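Local coordinates for switch-activating protein 1 (Schizosaccharomyces pombe, PDB 6EXT) that binds specific double-stranded DNA sequences, among them the mating-type switch-activating site SAS1 and the replication fork barrier RFB1, where it blocks replication forks, at residues R73-R78 with E94-C99. Residues are numbered along the deposited sequence; the frame is centred on the assembly and turned at random.
Sequences RVYEQR and ELDQLC
One face of the Tyr-75 ring carries Cys-99, whose CB sits over its centre, 3.5 Å from the ring centroid in a CH-pi contact; at the ring's edge, in its plane, lie Arg-78 NH2 and Asp-96 OD1. The guanidinium of Arg-78 in turn meets the Asp-96 carboxylate edge to edge, the two planes only 6° apart. Tyr-75 turns its ring toward helix 90-115 because chi1, 167°, sets CG opposite the backbone N, and CE1 comes within 3.6 Å of the backbone O of Asp-96. Cys-99 SG stands oblique to the ring, 4.6 Å from its centroid, a sulfur-aromatic contact beside the CH-pi one.

The salt bridge is side-on but converges on a single oxygen. Arg-78 NE donates to the syn lone pair of Asp-96 OD1 at 2.9 Å, while NH2 reaches the same OD1 at 2.8 Å, nearly along its C-O axis; both hydrogen bonds are somewhat bent. The arginine chain, bent at chi3, presents this edge. The other oxygen, Asp-96 OD2, accepts from a water at 2.6 Å, which also takes a weak bond from Arg-78 NE. Leu-95 CD2 comes in obliquely, 3.9 Å from Arg-78 NH2, the two side chains crossing at about a right angle.

Were Tyr-75 an alanine, Cys-99 CB would probably lose the ring it packs against and a gap would open between the helices. The segments cross at -111°, axes 10.5 Å apart, joining helices 61-81 and 90-115 of the all-helical Sap1 N-terminal region, a helix-turn-helix clan member that may contain the DNA-binding domain; Leu-95 also packs on Met-24 of helix 17-29. Apolar and sulfur packing thus sits beside a coplanar ion pair, whose two N-H donors and water-held second oxygen are likely to keep Asp-96 ionised and its carboxylate fixed in rotation.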
loop_
_atom_site.group_PDB
_atom_site.type_symbol
_atom_site.label_atom_id
_atom_site.label_comp_id
_atom_site.label_asym_id
_atom_site.label_seq_id
_atom_site.Cartn_x
_atom_site.Cartn_y
_atom_site.Cartn_z
ATOM N N ARG A 73 -2.433 4.527 -6.751
ATOM C CA ARG A 73 -2.820 5.374 -7.875
ATOM C C ARG A 73 -2.965 6.821 -7.434
ATOM O O ARG A 73 -2.491 7.740 -8.119
ATOM C CB ARG A 73 -4.125 4.886 -8.484
ATOM C CG ARG A 73 -4.614 5.783 -9.615
ATOM C CD ARG A 73 -5.821 5.179 -10.293
ATOM N NE ARG A 73 -6.370 6.078 -11.316
ATOM C CZ ARG A 73 -5.976 6.122 -12.593
ATOM N NH1 ARG A 73 -5.019 5.333 -13.059
ATOM N NH2 ARG A 73 -6.561 6.976 -13.418
ATOM N N VAL A 74 -3.629 7.055 -6.304
ATOM C CA VAL A 74 -3.774 8.431 -5.833
ATOM C C VAL A 74 -2.413 8.996 -5.434
ATOM O O VAL A 74 -2.133 10.185 -5.652
ATOM C CB VAL A 74 -4.795 8.508 -4.691
ATOM C CG1 VAL A 74 -4.882 9.940 -4.129
ATOM C CG2 VAL A 74 -6.169 8.041 -5.175
ATOM N N TYR A 75 -1.545 8.159 -4.852
ATOM C CA TYR A 75 -0.187 8.581 -4.535
ATOM C C TYR A 75 0.536 9.088 -5.771
ATOM O O TYR A 75 1.210 10.125 -5.726
ATOM C CB TYR A 75 0.594 7.418 -3.941
ATOM C CG TYR A 75 2.072 7.628 -3.864
ATOM C CD1 TYR A 75 2.601 8.564 -3.002
ATOM C CD2 TYR A 75 2.952 6.871 -4.638
ATOM C CE1 TYR A 75 3.957 8.758 -2.902
ATOM C CE2 TYR A 75 4.338 7.074 -4.533
ATOM C CZ TYR A 75 4.809 8.015 -3.647
ATOM O OH TYR A 75 6.159 8.270 -3.497
ATOM N N GLU A 76 0.460 8.345 -6.874
ATOM C CA GLU A 76 1.161 8.782 -8.076
ATOM C C GLU A 76 0.609 10.113 -8.561
ATOM O O GLU A 76 1.365 10.979 -9.020
ATOM C CB GLU A 76 1.056 7.732 -9.176
ATOM C CG GLU A 76 1.829 6.453 -8.904
ATOM C CD GLU A 76 3.338 6.610 -8.963
ATOM O OE1 GLU A 76 3.840 7.675 -9.411
ATOM O OE2 GLU A 76 4.024 5.646 -8.584
ATOM N N GLN A 77 -0.703 10.301 -8.452
ATOM C CA GLN A 77 -1.305 11.589 -8.799
ATOM C C GLN A 77 -0.757 12.696 -7.912
ATOM O O GLN A 77 -0.393 13.779 -8.390
ATOM C CB GLN A 77 -2.822 11.507 -8.674
ATOM C CG GLN A 77 -3.484 10.657 -9.731
ATOM C CD GLN A 77 -4.938 10.358 -9.452
ATOM O OE1 GLN A 77 -5.481 10.715 -8.398
ATOM N NE2 GLN A 77 -5.587 9.696 -10.403
ATOM N N ARG A 78 -0.702 12.447 -6.612
ATOM C CA ARG A 78 -0.232 13.454 -5.672
ATOM C C ARG A 78 1.217 13.808 -5.960
ATOM O O ARG A 78 1.591 14.989 -5.975
ATOM C CB ARG A 78 -0.433 12.907 -4.252
ATOM C CG ARG A 78 -0.252 13.859 -3.111
ATOM C CD ARG A 78 -0.901 13.291 -1.847
ATOM N NE ARG A 78 -0.264 12.083 -1.350
ATOM C CZ ARG A 78 -0.797 10.860 -1.343
ATOM N NH1 ARG A 78 -2.006 10.631 -1.844
ATOM N NH2 ARG A 78 -0.106 9.846 -0.845
ATOM N N GLU A 94 3.877 10.679 6.064
ATOM C CA GLU A 94 3.994 9.254 6.357
ATOM C C GLU A 94 3.424 8.415 5.215
ATOM O O GLU A 94 4.051 7.453 4.758
ATOM C CB GLU A 94 3.305 8.898 7.675
ATOM C CG GLU A 94 3.447 7.385 7.946
ATOM C CD GLU A 94 2.940 6.888 9.289
ATOM O OE1 GLU A 94 2.176 7.594 9.980
ATOM O OE2 GLU A 94 3.299 5.740 9.626
ATOM N N LEU A 95 2.229 8.753 4.740
ATOM C CA LEU A 95 1.655 7.947 3.669
ATOM C C LEU A 95 2.530 7.985 2.425
ATOM O O LEU A 95 2.736 6.950 1.778
ATOM C CB LEU A 95 0.243 8.430 3.368
ATOM C CG LEU A 95 -0.524 7.557 2.376
ATOM C CD1 LEU A 95 -0.627 6.100 2.875
ATOM C CD2 LEU A 95 -1.881 8.126 2.123
ATOM N N ASP A 96 3.050 9.162 2.073
ATOM C CA ASP A 96 3.951 9.261 0.929
ATOM C C ASP A 96 5.160 8.360 1.110
ATOM O O ASP A 96 5.563 7.669 0.173
ATOM C CB ASP A 96 4.417 10.703 0.727
ATOM C CG ASP A 96 3.346 11.605 0.168
ATOM O OD1 ASP A 96 2.289 11.115 -0.265
ATOM O OD2 ASP A 96 3.569 12.835 0.182
ATOM N N GLN A 97 5.759 8.361 2.313
ATOM C CA GLN A 97 6.937 7.538 2.559
ATOM C C GLN A 97 6.610 6.060 2.435
ATOM O O GLN A 97 7.366 5.302 1.807
ATOM C CB GLN A 97 7.509 7.834 3.950
ATOM C CG GLN A 97 8.037 9.242 4.128
ATOM C CD GLN A 97 8.183 9.629 5.593
ATOM O OE1 GLN A 97 8.009 8.800 6.495
ATOM N NE2 GLN A 97 8.500 10.896 5.836
ATOM N N LEU A 98 5.479 5.637 3.016
ATOM C CA LEU A 98 5.055 4.242 2.920
ATOM C C LEU A 98 4.808 3.841 1.475
ATOM O O LEU A 98 5.220 2.762 1.039
ATOM C CB LEU A 98 3.799 4.013 3.739
ATOM C CG LEU A 98 3.962 4.179 5.251
ATOM C CD1 LEU A 98 2.613 4.296 5.957
ATOM C CD2 LEU A 98 4.722 2.969 5.783
ATOM N N CYS A 99 4.116 4.695 0.718
ATOM C CA CYS A 99 3.869 4.413 -0.691
ATOM C C CYS A 99 5.178 4.331 -1.476
ATOM O O CYS A 99 5.331 3.460 -2.344
ATOM C CB CYS A 99 2.944 5.473 -1.280
ATOM S SG CYS A 99 1.231 5.360 -0.638
HETATM O O HOH W 1 1.787 14.510 -0.808
#